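Alpha-fucosidase (PDB 2EAE) is a 1,2-alpha-L-fucosidase of glycoside hydrolase family 95, present here as the catalytic piece that cleaves alpha-1,2-linked L-fucose from glycans. Local coordinates at residues D16-Y21 and R156-L161; G64-E69 and T150-Y155; A562-Q567 and I649-F654. The protein carries 1 engineered substitution. All coordinates share one frame; numbering follows the deposited sequence.

Contact 1: residues D16-Y21 and R156-L161; sequences DDWLWY and RRDLNL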
loop_
_atom_site.group_PDB
_atom_site.type_symbol
_atom_site.label_atom_id
_atom_site.label_comp_id
_atom_site.label_asym_id
_atom_site.label_seq_id
_atom_site.Cartn_x
_atom_site.Cartn_y
_atom_site.Cartn_z
ATOM N N ASP A 16 -13.394 2.479 -22.576
ATOM C CA ASP A 16 -12.321 2.093 -21.663
ATOM C C ASP A 16 -11.582 3.316 -21.105
ATOM O O ASP A 16 -11.551 4.378 -21.740
ATOM C CB ASP A 16 -11.325 1.184 -22.365
ATOM C CG ASP A 16 -11.903 -0.207 -22.684
ATOM O OD1 ASP A 16 -13.039 -0.498 -22.255
ATOM O OD2 ASP A 16 -11.198 -0.999 -23.347
ATOM N N ASP A 17 -10.952 3.157 -19.938
ATOM C CA ASP A 17 -10.134 4.241 -19.340
ATOM C C ASP A 17 -8.706 4.114 -19.849
ATOM O O ASP A 17 -8.085 3.090 -19.658
ATOM C CB ASP A 17 -10.138 4.124 -17.815
ATOM C CG ASP A 17 -11.543 4.121 -17.225
ATOM O OD1 ASP A 17 -12.352 4.983 -17.614
ATOM O OD2 ASP A 17 -11.820 3.278 -16.328
ATOM N N TRP A 18 -8.198 5.157 -20.509
ATOM C CA TRP A 18 -6.841 5.176 -21.045
ATOM C C TRP A 18 -5.979 6.259 -20.430
ATOM O O TRP A 18 -6.472 7.358 -20.171
ATOM C CB TRP A 18 -6.904 5.519 -22.527
ATOM C CG TRP A 18 -7.295 4.382 -23.461
ATOM C CD1 TRP A 18 -7.881 3.170 -23.145
ATOM C CD2 TRP A 18 -7.148 4.404 -24.878
ATOM N NE1 TRP A 18 -8.073 2.432 -24.294
ATOM C CE2 TRP A 18 -7.636 3.168 -25.372
ATOM C CE3 TRP A 18 -6.654 5.364 -25.786
ATOM C CZ2 TRP A 18 -7.646 2.862 -26.746
ATOM C CZ3 TRP A 18 -6.643 5.058 -27.150
ATOM C CH2 TRP A 18 -7.134 3.813 -27.614
ATOM N N LEU A 19 -4.707 5.941 -20.218
ATOM C CA LEU A 19 -3.642 6.967 -20.148
ATOM C C LEU A 19 -2.987 6.875 -21.507
ATOM O O LEU A 19 -2.695 5.778 -21.972
ATOM C CB LEU A 19 -2.583 6.669 -19.072
ATOM C CG LEU A 19 -2.948 6.248 -17.643
ATOM C CD1 LEU A 19 -1.665 6.370 -16.823
ATOM C CD2 LEU A 19 -4.117 7.073 -17.038
ATOM N N TRP A 20 -2.787 8.000 -22.174
ATOM C CA TRP A 20 -2.344 7.924 -23.579
ATOM C C TRP A 20 -1.488 9.128 -23.947
ATOM O O TRP A 20 -1.635 10.217 -23.363
ATOM C CB TRP A 20 -3.544 7.758 -24.549
ATOM C CG TRP A 20 -4.548 8.869 -24.588
ATOM C CD1 TRP A 20 -5.545 9.133 -23.680
ATOM C CD2 TRP A 20 -4.686 9.843 -25.619
ATOM N NE1 TRP A 20 -6.302 10.207 -24.095
ATOM C CE2 TRP A 20 -5.785 10.679 -25.271
ATOM C CE3 TRP A 20 -3.965 10.118 -26.783
ATOM C CZ2 TRP A 20 -6.190 11.758 -26.059
ATOM C CZ3 TRP A 20 -4.372 11.188 -27.570
ATOM C CH2 TRP A 20 -5.484 12.006 -27.191
ATOM N N TYR A 21 -0.542 8.879 -24.856
ATOM C CA TYR A 21 0.533 9.800 -25.191
ATOM C C TYR A 21 0.718 9.778 -26.703
ATOM O O TYR A 21 0.515 8.726 -27.336
ATOM C CB TYR A 21 1.834 9.415 -24.456
ATOM C CG TYR A 21 1.578 9.310 -22.970
ATOM C CD1 TYR A 21 1.762 10.407 -22.142
ATOM C CD2 TYR A 21 1.058 8.133 -22.411
ATOM C CE1 TYR A 21 1.479 10.326 -20.772
ATOM C CE2 TYR A 21 0.763 8.048 -21.051
ATOM C CZ TYR A 21 0.973 9.150 -20.243
ATOM O OH TYR A 21 0.659 9.074 -18.904
ATOM N N ARG A 156 0.693 6.521 -31.425
ATOM C CA ARG A 156 0.075 6.583 -30.107
ATOM C C ARG A 156 0.611 5.443 -29.211
ATOM O O ARG A 156 0.855 4.314 -29.686
ATOM C CB ARG A 156 -1.449 6.552 -30.218
ATOM C CG ARG A 156 -2.191 6.675 -28.893
ATOM C CD ARG A 156 -3.672 6.441 -29.050
ATOM N NE ARG A 156 -4.014 5.014 -29.076
ATOM C CZ ARG A 156 -4.609 4.401 -30.101
ATOM N NH1 ARG A 156 -4.930 5.081 -31.190
ATOM N NH2 ARG A 156 -4.892 3.105 -30.039
ATOM N N ARG A 157 0.849 5.763 -27.938
ATOM C CA ARG A 157 1.027 4.734 -26.908
ATOM C C ARG A 157 -0.008 4.931 -25.806
ATOM O O ARG A 157 -0.406 6.055 -25.521
ATOM C CB ARG A 157 2.449 4.713 -26.338
ATOM C CG ARG A 157 2.810 5.917 -25.460
ATOM C CD ARG A 157 4.274 5.935 -25.183
ATOM N NE ARG A 157 4.690 7.110 -24.423
ATOM C CZ ARG A 157 4.936 7.115 -23.114
ATOM N NH1 ARG A 157 4.772 5.998 -22.417
ATOM N NH2 ARG A 157 5.336 8.239 -22.509
ATOM N N ASP A 158 -0.493 3.837 -25.219
ATOM C CA ASP A 158 -1.513 3.972 -24.187
ATOM C C ASP A 158 -1.390 2.873 -23.171
ATOM O O ASP A 158 -0.694 1.875 -23.394
ATOM C CB ASP A 158 -2.937 4.045 -24.749
ATOM C CG ASP A 158 -3.393 2.753 -25.375
ATOM O OD1 ASP A 158 -3.460 1.729 -24.649
ATOM O OD2 ASP A 158 -3.719 2.772 -26.588
ATOM N N LEU A 159 -2.024 3.113 -22.034
ATOM C CA LEU A 159 -2.233 2.094 -21.046
ATOM C C LEU A 159 -3.741 2.008 -20.864
ATOM O O LEU A 159 -4.380 2.966 -20.390
ATOM C CB LEU A 159 -1.495 2.429 -19.724
ATOM C CG LEU A 159 -1.583 1.353 -18.636
ATOM C CD1 LEU A 159 -0.893 0.038 -19.080
ATOM C CD2 LEU A 159 -0.944 1.878 -17.368
ATOM N N ASN A 160 -4.304 0.880 -21.283
ATOM C CA ASN A 160 -5.725 0.607 -21.126
ATOM C C ASN A 160 -5.956 -0.030 -19.750
ATOM O O ASN A 160 -5.700 -1.211 -19.540
ATOM C CB ASN A 160 -6.250 -0.291 -22.273
ATOM C CG ASN A 160 -7.762 -0.449 -22.244
ATOM O OD1 ASN A 160 -8.383 -0.364 -21.189
ATOM N ND2 ASN A 160 -8.370 -0.655 -23.422
ATOM N N LEU A 161 -6.423 0.791 -18.810
ATOM C CA LEU A 161 -6.559 0.369 -17.423
ATOM C C LEU A 161 -7.673 -0.648 -17.324
ATOM O O LEU A 161 -7.644 -1.501 -16.449
ATOM C CB LEU A 161 -6.925 1.567 -16.544
ATOM C CG LEU A 161 -6.007 2.801 -16.566
ATOM C CD1 LEU A 161 -6.486 3.775 -15.470
ATOM C CD2 LEU A 161 -4.581 2.358 -16.359
#
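Leu19 and Leu159 face each other as a hydrogen-bonded antiparallel pair, joined by two backbone bonds, of which Leu159 N to Leu19 O is the shorter at 2.7 Å. Their side chains share the closely packed face of the sheet with Tyr21 and Arg157, under helix 364-385 and strand 51-54. There the Arg157 guanidinium lies flat and off-centre on Tyr21, planes 21° apart, while Gln23, Thr28 and Thr49 take its N-H groups and Ala754 O binds the phenol. Strand 18-21 is the edge strand of the large antiparallel sheet in the N-terminal domain, and strand 155-160 is its neighbour. The other face, with Trp18, Trp20 and Arg156 partly exposed, is looser. Trp18 CG stands anti to the carbonyl carbon (chi1 -79°), which lays the indole over the Asp158 carboxylate, CH2 3.7 Å from OD2, and brings CZ3 over the face of the Arg156 guanidinium, 3.3 Å from NE. Asp158 and Arg156 make a weak salt bridge beside it. With an alanine here instead of the indole, the ion pair would probably lose its cover and His342 its stacking partner. Further along, Asn160 ND2 donates almost straight to Asp16 OD2 (2.8 Å, 174°).

Contact 2: residues G64-E69 and T150-Y155; sequences GEVSRE and TTVTEY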
loop_
_atom_site.group_PDB
_atom_site.type_symbol
_atom_site.label_atom_id
_atom_site.label_comp_id
_atom_site.label_asym_id
_atom_site.label_seq_id
_atom_site.Cartn_x
_atom_site.Cartn_y
_atom_site.Cartn_z
ATOM N N GLY A 64 7.672 2.336 -25.500
ATOM C CA GLY A 64 6.966 2.660 -26.762
ATOM C C GLY A 64 7.849 3.323 -27.813
ATOM O O GLY A 64 7.374 4.155 -28.609
ATOM N N GLU A 65 9.125 2.956 -27.806
ATOM C CA GLU A 65 10.105 3.513 -28.746
ATOM C C GLU A 65 9.884 2.907 -30.133
ATOM O O GLU A 65 9.539 1.729 -30.257
ATOM C CB GLU A 65 11.541 3.269 -28.271
ATOM C CG GLU A 65 11.862 3.803 -26.882
ATOM C CD GLU A 65 11.672 5.301 -26.758
ATOM O OE1 GLU A 65 12.007 6.047 -27.706
ATOM O OE2 GLU A 65 11.200 5.748 -25.703
ATOM N N VAL A 66 10.062 3.716 -31.182
ATOM C CA VAL A 66 9.632 3.252 -32.501
ATOM C C VAL A 66 10.569 2.157 -33.001
ATOM O O VAL A 66 10.115 1.111 -33.450
ATOM C CB VAL A 66 9.412 4.397 -33.548
ATOM C CG1 VAL A 66 9.043 5.724 -32.865
ATOM C CG2 VAL A 66 10.600 4.552 -34.479
ATOM N N SER A 67 11.868 2.377 -32.861
ATOM C CA SER A 67 12.854 1.449 -33.420
ATOM C C SER A 67 13.372 0.439 -32.382
ATOM O O SER A 67 13.041 -0.750 -32.466
ATOM C CB SER A 67 14.000 2.212 -34.111
ATOM O OG SER A 67 14.935 1.300 -34.680
ATOM N N ARG A 68 14.156 0.910 -31.407
ATOM C CA ARG A 68 14.640 0.050 -30.316
ATOM C C ARG A 68 13.664 0.083 -29.127
ATOM O O ARG A 68 13.874 0.820 -28.158
ATOM C CB ARG A 68 16.047 0.448 -29.871
ATOM C CG ARG A 68 16.734 -0.556 -28.926
ATOM C CD ARG A 68 18.234 -0.265 -28.840
ATOM N NE ARG A 68 18.881 -0.708 -27.608
ATOM C CZ ARG A 68 19.221 -1.969 -27.328
ATOM N NH1 ARG A 68 18.960 -2.952 -28.185
ATOM N NH2 ARG A 68 19.815 -2.249 -26.174
ATOM N N GLU A 69 12.590 -0.697 -29.249
ATOM C CA GLU A 69 11.534 -0.771 -28.241
ATOM C C GLU A 69 12.096 -1.373 -26.965
ATOM O O GLU A 69 13.008 -2.214 -27.005
ATOM C CB GLU A 69 10.348 -1.576 -28.775
ATOM C CG GLU A 69 9.266 -1.960 -27.747
ATOM C CD GLU A 69 8.527 -0.742 -27.166
ATOM O OE1 GLU A 69 9.205 0.178 -26.661
ATOM O OE2 GLU A 69 7.277 -0.710 -27.238
ATOM N N THR A 150 13.723 6.923 -37.431
ATOM C CA THR A 150 12.640 6.756 -36.465
ATOM C C THR A 150 11.464 7.696 -36.790
ATOM O O THR A 150 10.754 8.164 -35.895
ATOM C CB THR A 150 13.135 6.957 -34.995
ATOM O OG1 THR A 150 13.213 8.355 -34.685
ATOM C CG2 THR A 150 14.497 6.292 -34.757
ATOM N N THR A 151 11.263 7.968 -38.080
ATOM C CA THR A 151 10.261 8.931 -38.523
ATOM C C THR A 151 8.911 8.242 -38.638
ATOM O O THR A 151 8.774 7.266 -39.376
ATOM C CB THR A 151 10.652 9.558 -39.899
ATOM O OG1 THR A 151 11.964 10.133 -39.812
ATOM C CG2 THR A 151 9.643 10.630 -40.333
ATOM N N VAL A 152 7.911 8.752 -37.923
ATOM C CA VAL A 152 6.611 8.076 -37.861
ATOM C C VAL A 152 5.421 9.014 -38.023
ATOM O O VAL A 152 5.555 10.223 -37.861
ATOM C CB VAL A 152 6.447 7.251 -36.534
ATOM C CG1 VAL A 152 7.335 6.005 -36.554
ATOM C CG2 VAL A 152 6.747 8.122 -35.299
ATOM N N THR A 153 4.265 8.447 -38.360
ATOM C CA THR A 153 2.990 9.166 -38.309
ATOM C C THR A 153 1.942 8.298 -37.604
ATOM O O THR A 153 2.133 7.098 -37.460
ATOM C CB THR A 153 2.471 9.592 -39.726
ATOM O OG1 THR A 153 2.266 8.427 -40.546
ATOM C CG2 THR A 153 3.442 10.574 -40.410
ATOM N N GLU A 154 0.849 8.927 -37.169
ATOM C CA GLU A 154 -0.265 8.258 -36.486
ATOM C C GLU A 154 0.228 7.467 -35.261
ATOM O O GLU A 154 -0.253 6.356 -34.968
ATOM C CB GLU A 154 -1.063 7.387 -37.471
ATOM C CG GLU A 154 -1.495 8.142 -38.743
ATOM C CD GLU A 154 -1.989 7.215 -39.847
ATOM O OE1 GLU A 154 -2.920 6.419 -39.581
ATOM O OE2 GLU A 154 -1.448 7.271 -40.985
ATOM N N TYR A 155 1.201 8.060 -34.564
ATOM C CA TYR A 155 1.802 7.437 -33.388
ATOM C C TYR A 155 0.898 7.612 -32.162
ATOM O O TYR A 155 0.443 8.721 -31.875
ATOM C CB TYR A 155 3.200 8.022 -33.075
ATOM C CG TYR A 155 3.800 7.394 -31.833
ATOM C CD1 TYR A 155 4.811 6.434 -31.925
ATOM C CD2 TYR A 155 3.324 7.731 -30.554
ATOM C CE1 TYR A 155 5.335 5.820 -30.775
ATOM C CE2 TYR A 155 3.827 7.112 -29.408
ATOM C CZ TYR A 155 4.835 6.174 -29.520
ATOM O OH TYR A 155 5.334 5.577 -28.390
#
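Val66 and Thr150 mark the nearest approach of the two backbones, with CA atoms 6.1 Å apart, and no strand pairing forms between the segments. Both chains are bent. Gly64 has a positive phi (74°), and a CB modelled there would run into Tyr155 OH; on the other side Glu154, also at positive phi, turns the corner from which Tyr155 sets off in a new direction. With its CG anti to the backbone N (chi1 179°), Tyr155 reaches across the gap and gives its hydroxyl proton to Gly64 O, a very short bond of 2.5 Å between OH and O in which the carbonyl oxygen sits at the ring edge, in its plane. Beside this polar link lies an apolar patch. Val66 and Val152 meet tip to tip, Val66 CB 4.0 Å from Val152 CG1, while the methyl Val66 CG2 presses on Thr150 CB at 3.5 Å, the two side chains crossing at about a right angle. Val66 CG1 completes the patch at Tyr155 CE1. The bend at 64-65 is held from within by Glu69, whose OE1 accepts Glu65 N at 3.0 Å from above the carboxylate plane and Gly64 N more weakly. Arg179 of strand 176-184 ties Glu69 OE2 to the carbonyls of Glu65 and Val66. This is packing at the margin of the N-terminal beta-sandwich: the link between antiparallel strands 58-62 and 68-75 of one sheet leans on the connection that leaves this same sheet at strand 139-144 and enters the other at strand 155-160.

Contact 3: residues A562-Q567 and I649-F654; sequences AYSPEQ and IKEWYF. With GAL (beta-D-galactopyranose), chain B; FUL (beta-L-fucopyranose), chain D.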
loop_
_atom_site.group_PDB
_atom_site.type_symbol
_atom_site.label_atom_id
_atom_site.label_comp_id
_atom_site.label_asym_id
_atom_site.label_seq_id
_atom_site.Cartn_x
_atom_site.Cartn_y
_atom_site.Cartn_z
ATOM N N ALA A 562 10.817 5.602 22.988
ATOM C CA ALA A 562 10.040 5.847 21.769
ATOM C C ALA A 562 10.706 6.846 20.803
ATOM O O ALA A 562 11.536 7.687 21.209
ATOM C CB ALA A 562 8.658 6.359 22.168
ATOM N N TYR A 563 10.326 6.755 19.524
ATOM C CA TYR A 563 10.701 7.722 18.501
ATOM C C TYR A 563 9.462 7.958 17.670
ATOM O O TYR A 563 8.775 6.985 17.291
ATOM C CB TYR A 563 11.837 7.171 17.588
ATOM C CG TYR A 563 12.294 8.221 16.608
ATOM C CD1 TYR A 563 12.821 9.430 17.068
ATOM C CD2 TYR A 563 12.150 8.041 15.228
ATOM C CE1 TYR A 563 13.218 10.401 16.185
ATOM C CE2 TYR A 563 12.553 9.027 14.324
ATOM C CZ TYR A 563 13.081 10.205 14.814
ATOM O OH TYR A 563 13.464 11.209 13.933
ATOM N N SER A 564 9.165 9.226 17.383
ATOM C CA SER A 564 7.993 9.538 16.559
ATOM C C SER A 564 8.428 9.691 15.102
ATOM O O SER A 564 9.209 10.594 14.774
ATOM C CB SER A 564 7.283 10.803 17.091
ATOM O OG SER A 564 6.057 11.043 16.402
ATOM N N PRO A 565 7.944 8.787 14.200
ATOM C CA PRO A 565 8.432 8.914 12.825
ATOM C C PRO A 565 8.110 10.297 12.235
ATOM O O PRO A 565 6.925 10.707 12.269
ATOM C CB PRO A 565 7.629 7.825 12.047
ATOM C CG PRO A 565 7.168 6.830 13.111
ATOM C CD PRO A 565 6.951 7.710 14.369
ATOM N N GLU A 566 9.079 11.057 11.715
ATOM C CA GLU A 566 10.502 10.853 11.853
ATOM C C GLU A 566 11.052 12.229 12.221
ATOM O O GLU A 566 11.824 12.818 11.467
ATOM C CB GLU A 566 11.128 10.324 10.546
ATOM C CG GLU A 566 10.739 8.878 10.214
ATOM C CD GLU A 566 11.532 8.252 9.049
ATOM O OE1 GLU A 566 12.428 8.911 8.475
ATOM O OE2 GLU A 566 11.288 7.070 8.721
ATOM N N GLN A 567 10.645 12.721 13.385
ATOM C CA GLN A 567 11.179 14.016 13.861
ATOM C C GLN A 567 11.243 13.990 15.383
ATOM O O GLN A 567 10.704 13.074 16.040
ATOM C CB GLN A 567 10.333 15.174 13.326
ATOM C CG GLN A 567 8.939 15.353 13.965
ATOM C CD GLN A 567 8.242 16.690 13.649
ATOM O OE1 GLN A 567 8.830 17.607 13.081
ATOM N NE2 GLN A 567 6.977 16.802 14.048
ATOM N N ILE A 649 -3.142 18.516 19.086
ATOM C CA ILE A 649 -2.846 17.222 19.699
ATOM C C ILE A 649 -1.347 17.144 19.906
ATOM O O ILE A 649 -0.573 17.368 18.964
ATOM C CB ILE A 649 -3.329 16.054 18.793
ATOM C CG1 ILE A 649 -4.860 16.147 18.692
ATOM C CG2 ILE A 649 -2.783 14.690 19.307
ATOM C CD1 ILE A 649 -5.593 14.950 18.249
ATOM N N LYS A 650 -0.920 16.902 21.146
ATOM C CA LYS A 650 0.516 16.808 21.425
ATOM C C LYS A 650 1.124 15.594 20.703
ATOM O O LYS A 650 0.507 14.511 20.669
ATOM C CB LYS A 650 0.777 16.651 22.925
ATOM C CG LYS A 650 0.308 17.812 23.823
ATOM C CD LYS A 650 0.673 17.474 25.250
ATOM C CE LYS A 650 0.015 18.476 26.214
ATOM N NZ LYS A 650 0.401 18.085 27.606
ATOM N N GLU A 651 2.305 15.759 20.119
ATOM C CA GLU A 651 3.030 14.618 19.523
ATOM C C GLU A 651 3.839 13.904 20.596
ATOM O O GLU A 651 4.093 12.681 20.503
ATOM C CB GLU A 651 3.923 15.064 18.364
ATOM C CG GLU A 651 4.453 13.908 17.512
ATOM C CD GLU A 651 5.117 14.304 16.174
ATOM O OE1 GLU A 651 4.955 15.439 15.669
ATOM O OE2 GLU A 651 5.775 13.425 15.562
ATOM N N TRP A 652 4.277 14.673 21.593
ATOM C CA TRP A 652 4.985 14.132 22.784
ATOM C C TRP A 652 4.351 14.610 24.070
ATOM O O TRP A 652 3.830 15.754 24.148
ATOM C CB TRP A 652 6.506 14.508 22.784
ATOM C CG TRP A 652 7.205 14.174 21.498
ATOM C CD1 TRP A 652 7.831 13.006 21.200
ATOM C CD2 TRP A 652 7.309 15.000 20.337
ATOM N NE1 TRP A 652 8.302 13.032 19.925
ATOM C CE2 TRP A 652 8.000 14.236 19.351
ATOM C CE3 TRP A 652 6.875 16.293 20.017
ATOM C CZ2 TRP A 652 8.291 14.729 18.066
ATOM C CZ3 TRP A 652 7.160 16.798 18.707
ATOM C CH2 TRP A 652 7.872 16.004 17.758
ATOM N N TYR A 653 4.373 13.750 25.094
ATOM C CA TYR A 653 3.644 14.040 26.323
ATOM C C TYR A 653 4.200 15.253 27.075
ATOM O O TYR A 653 3.432 15.975 27.684
ATOM C CB TYR A 653 3.422 12.770 27.205
ATOM C CG TYR A 653 2.537 11.786 26.447
ATOM C CD1 TYR A 653 1.212 12.134 26.125
ATOM C CD2 TYR A 653 3.039 10.569 25.977
ATOM C CE1 TYR A 653 0.376 11.248 25.357
ATOM C CE2 TYR A 653 2.212 9.686 25.244
ATOM C CZ TYR A 653 0.904 10.043 24.939
ATOM O OH TYR A 653 0.129 9.189 24.167
ATOM N N PHE A 654 5.507 15.506 26.993
ATOM C CA PHE A 654 6.052 16.755 27.609
ATOM C C PHE A 654 5.894 18.045 26.751
ATOM O O PHE A 654 6.508 19.092 27.062
ATOM C CB PHE A 654 7.541 16.570 27.906
ATOM C CG PHE A 654 8.334 16.198 26.689
ATOM C CD1 PHE A 654 8.353 17.031 25.570
ATOM C CD2 PHE A 654 9.024 15.013 26.642
ATOM C CE1 PHE A 654 9.046 16.669 24.418
ATOM C CE2 PHE A 654 9.718 14.647 25.500
ATOM C CZ PHE A 654 9.736 15.492 24.392
HETATM C C1 GAL B . 15.384 8.050 5.509
HETATM C C2 GAL B . 14.004 7.430 5.782
HETATM C C3 GAL B . 14.076 6.431 6.948
HETATM C C4 GAL B . 15.182 5.402 6.649
HETATM C C5 GAL B . 16.509 6.131 6.398
HETATM C C6 GAL B . 17.568 5.139 5.966
HETATM O O2 GAL B . 13.013 8.410 5.978
HETATM O O3 GAL B . 12.828 5.788 7.027
HETATM O O4 GAL B . 14.829 4.663 5.504
HETATM O O5 GAL B . 16.334 7.034 5.321
HETATM O O6 GAL B . 18.828 5.795 5.996
HETATM C C1 FUL D . 10.072 7.286 5.540
HETATM C C2 FUL D . 9.755 8.736 5.116
HETATM O O2 FUL D . 10.174 9.642 6.161
HETATM C C3 FUL D . 10.388 9.160 3.771
HETATM O O3 FUL D . 9.718 10.343 3.280
HETATM C C4 FUL D . 10.261 8.055 2.720
HETATM O O4 FUL D . 8.856 7.929 2.472
HETATM C C5 FUL D . 10.809 6.739 3.274
HETATM C C6 FUL D . 10.661 5.567 2.305
HETATM O O5 FUL D . 10.089 6.378 4.445
HETATM O O1 FUL D . 9.080 6.744 6.435
HETATM O O HOH W 1 10.554 11.618 18.357
HETATM O O HOH W 2 4.094 10.738 18.538
HETATM O O HOH W 3 5.114 12.861 13.005
#
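Ser564 and Gln567 take hold of the two oxygens of the Glu651 carboxylate separately. Glu651 is stretched out from CG, itself anti to the backbone N (chi1 -167°), and so delivers its head group between them. Ser564 OG donates to the anti lone pair of OE2 over a short 2.5 Å. Gln567 NE2 approaches OE1 on the syn side, 2.9 Å away and 29° out of the carboxylate plane, though OE1 lies nearly in the plane of the Gln567 amide. Arg709 forms a salt bridge with OE1 and a water joins OE2 to Pro565 O, so this buried acid is well supplied with donors and probably stays ionised. The amide is fixed at its other end too, since Gln567 OE1 accepts from Gln671 N. Trp652 closes in beside it. Its indole crosses the Gln567 side chain at about a right angle, the planes of ring and amide 46° apart, and presents an edge: Gln567 O lies near the ring plane, 3.6 Å from CZ2. A second water accepts from Trp652 NE1 and Ser564 N and donates to Gln567 O. These bonds join the loop 649-654 to the turn that follows strand 557-564 in the family 95 catalytic domain, of the six-hairpin, (alpha/alpha)6-barrel type. The turn is closed by Gln567 N to Ser564 O and carries a cis peptide between Pro565 and Glu566. Glu566 points the opposite way from this cluster, into the sugar pocket. There its carboxylate bridges two hydroxyls of the galactose, OE1 hydrogen-bonded to O2 and OE2 to O3, both at 2.6 Å, while OE2 also receives Asn421 ND2. Fucose O1 comes within 3.2 Å of that same Glu566 OE2.

Contacts 1 and 2 belong together: their centres lie 16 Å apart in the N-terminal domain, and Tyr155, the last residue of one, runs straight into Arg156 of the other. Across that junction Tyr21 O packs 4.2 Å from Tyr155 CE2. Contact 3 lies on the opposite side of the chain's centre, in the catalytic domain, its centre about 44 Å from that of contact 1 and 53 Å from that of contact 2. It is the contact that includes a sugar-binding residue, and the Pro565 side chain is about 7 Å from a bound alpha-L-fucose. Contact 1 is nearer a calcium site, with the Leu159 side chain about 12 Å from that of calcium-binding Ser385.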